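Local coordinates for Low molecular weight heat shock protein (Xanthomonas axonopodis pv. citri, PDB 3GLA) that probably acts as a small heat-shock chaperone of the alpha-crystallin family, holding unfolding proteins in a soluble state under stress, at residues W3-D8 with A20-I25; S40-R45 with S65-F70. All blocks are in the same frame, centred on the assembly; numbering follows the deposited sequence. Where two conformers were deposited one is given.

Interaction 1 (W3-D8 with A20-I25); sequences WVPRVD and ADLPGI. With PO4 (phosphate ion), chain D.
At the open end of the antiparallel hairpin formed by strands 7-11 and 15-21 in the alpha-crystallin fold, Val7 faces Ala20 as a non-hydrogen-bonded pair, CG2 of Val7 lying 3.8 Å from CB of Ala20. A hydrogen bond follows, Asp21 N to Arg6 O at 2.9 Å and almost straight (176°). Beyond it the two segments run on as loop and meet through side chains. Leu22 CD2 lies 3.4 Å from Pro5 CB, a tight contact for a compact ring. Trp3, with CG anti to the backbone N (chi1 174°), swings its six-membered ring toward 20-25, where Ile25 CD1 meets the ring edge 3.5 Å from Trp3 CH2. A large aromatic suits this spot because its benzo ring is apolar while the indole N-H can still donate: one water accepts from Trp3 NE1 (3.0 Å) and donates to Asp21 O (2.6 Å). Arg6 stretches away, its NE giving a 2.8 Å hydrogen bond to phosphate O3; Arg6 of the second subunit also binds this probable crystallisation ion. Asp21 turns its carboxylate to Arg45 of that subunit. Strands 38-45 and 64-71 lie against the apolar side, with Ile41 on Val7 and Ala20, and Phe66 on Pro5, Leu22 and Ile25.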
# COMPACT_ATOMS: atom_id res chain seq x y z
N TRP B 3 -3.04 -8.37 9.21
CA TRP B 3 -2.58 -7.67 8.11
C TRP B 3 -1.07 -8.13 8.19
O TRP B 3 -0.41 -8.02 9.25
CB TRP B 3 -2.71 -6.19 8.32
CG TRP B 3 -2.14 -5.30 7.28
CD1 TRP B 3 -1.88 -5.58 5.89
CD2 TRP B 3 -1.88 -3.94 7.46
NE1 TRP B 3 -1.42 -4.45 5.31
CE2 TRP B 3 -1.46 -3.41 6.18
CE3 TRP B 3 -1.97 -3.11 8.52
CZ2 TRP B 3 -1.09 -2.17 6.00
CZ3 TRP B 3 -1.58 -1.78 8.31
CH2 TRP B 3 -1.16 -1.33 7.05
N VAL B 4 -0.55 -8.59 7.06
CA VAL B 4 0.87 -8.83 6.95
C VAL B 4 1.28 -7.98 5.74
O VAL B 4 1.21 -8.40 4.62
CB VAL B 4 1.10 -10.31 6.64
CG1 VAL B 4 2.56 -10.56 6.50
CG2 VAL B 4 0.59 -11.17 7.83
N PRO B 5 1.76 -6.78 6.00
CA PRO B 5 2.09 -5.88 4.94
C PRO B 5 3.28 -6.45 4.18
O PRO B 5 4.23 -6.87 4.76
CB PRO B 5 2.51 -4.58 5.63
CG PRO B 5 2.27 -4.82 7.02
CD PRO B 5 1.82 -6.17 7.32
N ARG B 6 3.20 -6.41 2.88
CA ARG B 6 4.27 -6.98 2.06
C ARG B 6 5.48 -6.13 1.98
O ARG B 6 5.38 -4.91 1.98
CB ARG B 6 3.73 -7.17 0.64
CG ARG B 6 2.70 -8.38 0.69
CD ARG B 6 1.97 -8.39 -0.66
NE ARG B 6 1.18 -9.61 -0.59
CZ ARG B 6 1.56 -10.79 -1.00
NH1 ARG B 6 2.67 -11.04 -1.58
NH2 ARG B 6 0.66 -11.78 -0.77
N VAL B 7 6.64 -6.75 1.97
CA VAL B 7 7.92 -6.03 2.05
C VAL B 7 8.85 -6.63 1.00
O VAL B 7 8.80 -7.86 0.69
CB VAL B 7 8.48 -6.36 3.39
CG1 VAL B 7 9.90 -6.06 3.48
CG2 VAL B 7 7.64 -5.60 4.46
N ASP B 8 9.57 -5.78 0.40
CA ASP B 8 10.73 -6.30 -0.37
C ASP B 8 11.97 -5.87 0.35
O ASP B 8 12.00 -4.78 0.99
CB ASP B 8 10.79 -5.62 -1.72
CG ASP B 8 9.60 -5.92 -2.59
OD1 ASP B 8 8.89 -6.87 -2.33
OD2 ASP B 8 9.40 -5.09 -3.53
N ALA B 20 8.20 -1.33 2.34
CA ALA B 20 7.05 -1.98 2.90
C ALA B 20 5.81 -1.31 2.36
O ALA B 20 5.68 -0.08 2.36
CB ALA B 20 7.09 -1.83 4.42
N ASP B 21 4.88 -2.09 1.97
CA ASP B 21 3.63 -1.51 1.51
C ASP B 21 2.75 -1.37 2.75
O ASP B 21 2.16 -2.33 3.28
CB ASP B 21 3.00 -2.51 0.57
CG ASP B 21 3.49 -2.33 -0.86
OD1 ASP B 21 4.32 -1.45 -1.09
OD2 ASP B 21 3.07 -3.18 -1.67
N LEU B 22 2.64 -0.10 3.13
CA LEU B 22 1.85 0.23 4.33
C LEU B 22 0.86 1.29 3.97
O LEU B 22 0.85 2.37 4.55
CB LEU B 22 2.85 0.71 5.43
CG LEU B 22 3.65 -0.57 5.95
CD1 LEU B 22 4.80 0.10 6.75
CD2 LEU B 22 2.76 -1.42 6.74
N PRO B 23 -0.05 0.95 3.05
CA PRO B 23 -0.98 2.02 2.65
C PRO B 23 -1.92 2.38 3.79
O PRO B 23 -2.20 1.63 4.69
CB PRO B 23 -1.76 1.35 1.54
CG PRO B 23 -1.79 -0.19 1.84
CD PRO B 23 -0.30 -0.32 2.35
N GLY B 24 -2.17 3.68 3.86
CA GLY B 24 -3.23 4.11 4.77
C GLY B 24 -2.69 4.45 6.15
O GLY B 24 -3.51 4.54 7.10
N ILE B 25 -1.37 4.56 6.27
CA ILE B 25 -0.71 4.92 7.53
C ILE B 25 0.18 6.01 7.25
O ILE B 25 1.00 6.01 6.38
CB ILE B 25 0.13 3.74 8.08
CG1 ILE B 25 -0.73 2.60 8.30
CG2 ILE B 25 0.58 4.18 9.53
CD1 ILE B 25 0.04 1.36 8.91
P PO4 D . -2.37 -9.68 0.82
O1 PO4 D . -3.10 -10.26 1.92
O2 PO4 D . -3.01 -8.26 0.46
O3 PO4 D . -0.93 -9.34 1.22
O4 PO4 D . -2.36 -10.35 -0.47
O HOH W 1 0.09 -3.86 2.79

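Interaction 2 (S40-R45 with S65-F70)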
# COMPACT_ATOMS: atom_id res chain seq x y z
N SER B 40 12.39 -4.54 12.68
CA SER B 40 10.96 -4.74 13.03
C SER B 40 10.21 -3.54 12.47
O SER B 40 10.65 -2.37 12.51
CB SER B 40 10.88 -4.66 14.59
OG SER B 40 9.58 -4.45 15.00
N ILE B 41 9.06 -3.81 11.89
CA ILE B 41 8.14 -2.76 11.59
C ILE B 41 6.86 -3.07 12.28
O ILE B 41 6.42 -4.21 12.27
CB ILE B 41 7.87 -2.56 10.06
CG1 ILE B 41 7.38 -3.89 9.42
CG2 ILE B 41 9.15 -2.07 9.41
CD1 ILE B 41 6.88 -3.69 7.94
N ARG B 42 6.22 -2.05 12.86
CA ARG B 42 5.03 -2.36 13.57
C ARG B 42 4.16 -1.15 13.52
O ARG B 42 4.65 -0.03 13.32
CB ARG B 42 5.28 -2.81 15.00
CG ARG B 42 5.64 -1.78 15.74
CD ARG B 42 6.07 -2.39 17.13
NE ARG B 42 5.15 -3.33 17.69
CZ ARG B 42 5.54 -4.25 18.58
NH1 ARG B 42 6.84 -4.32 18.98
NH2 ARG B 42 4.63 -5.10 19.05
N GLY B 43 2.87 -1.40 13.64
CA GLY B 43 1.97 -0.23 13.61
C GLY B 43 0.56 -0.82 13.47
O GLY B 43 0.30 -2.03 13.75
N GLU B 44 -0.33 0.09 13.06
CA GLU B 44 -1.78 -0.31 13.11
C GLU B 44 -2.40 0.54 12.06
O GLU B 44 -2.08 1.67 11.83
CB GLU B 44 -2.45 -0.08 14.46
CG GLU B 44 -3.91 -0.60 14.60
CD GLU B 44 -4.31 -1.38 15.90
OE1 GLU B 44 -5.52 -1.74 15.96
OE2 GLU B 44 -3.48 -1.66 16.83
N ARG B 45 -3.31 -0.08 11.32
CA ARG B 45 -3.96 0.67 10.41
C ARG B 45 -5.41 0.59 10.78
O ARG B 45 -5.86 -0.49 11.08
CB ARG B 45 -3.72 -0.22 9.08
CG ARG B 45 -4.59 0.16 8.03
CD ARG B 45 -4.32 -0.75 6.75
NE ARG B 45 -4.85 -0.20 5.72
CZ ARG B 45 -4.78 -0.49 4.46
NH1 ARG B 45 -5.10 -1.69 4.01
NH2 ARG B 45 -4.99 0.51 3.74
N SER B 65 -3.50 -4.41 13.53
CA SER B 65 -2.09 -4.23 13.89
C SER B 65 -1.23 -5.08 12.93
O SER B 65 -1.64 -6.11 12.39
CB SER B 65 -1.80 -4.75 15.33
OG SER B 65 -2.67 -4.08 16.14
N PHE B 66 -0.02 -4.63 12.76
CA PHE B 66 0.90 -5.51 12.06
C PHE B 66 2.25 -5.40 12.80
O PHE B 66 2.49 -4.45 13.52
CB PHE B 66 1.16 -5.05 10.59
CG PHE B 66 1.77 -3.72 10.48
CD1 PHE B 66 3.18 -3.63 10.37
CD2 PHE B 66 0.98 -2.57 10.47
CE1 PHE B 66 3.80 -2.39 10.22
CE2 PHE B 66 1.60 -1.28 10.34
CZ PHE B 66 3.05 -1.23 10.22
N HIS B 67 3.04 -6.44 12.64
CA HIS B 67 4.38 -6.41 13.17
C HIS B 67 5.13 -7.47 12.47
O HIS B 67 4.75 -8.64 12.48
CB HIS B 67 4.21 -6.77 14.61
CG HIS B 67 5.46 -6.76 15.38
ND1 HIS B 67 6.68 -6.33 14.89
CD2 HIS B 67 5.66 -7.03 16.69
CE1 HIS B 67 7.59 -6.41 15.86
NE2 HIS B 67 7.00 -6.82 16.95
N ARG B 68 6.11 -7.06 11.74
CA ARG B 68 6.89 -8.02 11.02
C ARG B 68 8.34 -7.70 11.49
O ARG B 68 8.71 -6.58 11.79
CB ARG B 68 6.84 -7.79 9.54
CG ARG B 68 5.34 -8.03 9.12
CD ARG B 68 5.24 -8.28 7.60
NE ARG B 68 5.82 -9.54 7.23
CZ ARG B 68 6.18 -9.78 5.96
NH1 ARG B 68 6.13 -8.83 5.01
NH2 ARG B 68 6.69 -10.95 5.68
N ARG B 69 9.07 -8.79 11.44
CA ARG B 69 10.51 -8.79 11.83
C ARG B 69 11.27 -9.38 10.75
O ARG B 69 10.90 -10.40 10.10
CB ARG B 69 10.65 -9.65 13.10
CG ARG B 69 9.99 -9.04 14.31
CD ARG B 69 9.97 -10.04 15.65
NE ARG B 69 8.64 -10.53 15.67
CZ ARG B 69 7.64 -10.26 16.47
NH1 ARG B 69 7.75 -9.64 17.64
NH2 ARG B 69 6.50 -10.77 16.11
N PHE B 70 12.43 -8.79 10.48
CA PHE B 70 13.27 -9.27 9.43
C PHE B 70 14.71 -9.34 9.98
O PHE B 70 15.36 -8.33 10.12
CB PHE B 70 13.27 -8.43 8.22
CG PHE B 70 11.86 -8.23 7.68
CD1 PHE B 70 11.07 -7.19 8.18
CD2 PHE B 70 11.27 -9.22 6.92
CE1 PHE B 70 9.76 -7.01 7.75
CE2 PHE B 70 9.91 -9.07 6.49
CZ PHE B 70 9.18 -7.95 6.92
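Ser40 and Arg69 begin a run of antiparallel pairs that reaches Glu44 and Ser65, the axes of the short segments coming within 4.6 Å. Small enough to sit beside an imidazole, Ser40 brings OG to the edge of the His67 ring, 2.9 Å from CE1. Ile41 N donates to Arg68 O at 2.8 Å, and Arg68 N donates to Ile41 O at 2.9 Å; Ile41 O also receives a weak bond from His67 ND1. On the inner face Ile41 CG1 lies in plane at the Phe66 ring edge, a beta-branched chain suited to a strand and a core. Arg42, on the outer face, bends at chi3 (-48°) to lay its guanidinium over His67, the planes 34° apart and CZ 3.4 Å from CD2. Arg69 covers the opposite face of the imidazole, a sandwich that probably disfavours a protonated histidine. Gly43 pairs with Phe66 through both backbone bonds. Phe66, its CG wedged between the backbone N and carbonyl carbon (chi1 62°), folds its ring across the neighbouring strand, with Gly43 N 3.4 Å above the ring centre; a residue without a side chain lets the aromatic lie this close. In the conformer given, Ser65 OG donates to Glu44 OE2 (2.6 Å) from above the carboxylate plane, a polar pair suited to the exposed end, though the other conformer may lack it. With mostly polar side chains on the face of Ser40, Arg42 and Glu44, and Ile41, Phe66 and Phe70 on the other (Arg68 there reaching Glu60 of the second subunit), this is one sheet of the immunoglobulin-like beta sandwich of alpha-crystallin domains.

Overall arrangement
From the N terminus, residues 3-8 lead into strand 7-11, and the chain turns back through strand 15-21 so that interaction 1 closes a short hairpin. Only afterwards does interaction 2 open, with 40-45; the chain travels through the excursion carrying residues 56-58 before 65-70 returns to close it. The two contacts are in series, neither nested nor crossed. Their centres lie 9 Å apart because the hairpin end and flanking loops of interaction 1 lie against the sheet of interaction 2: Ile25 packs on Phe66, Trp3 makes a cation-pi contact with Arg45, and Pro5 O probably accepts a hydrogen bond from Arg68 NH1. Both reach the second subunit, where Glu60 meets Val7 and Arg68, tying fold and dimer together.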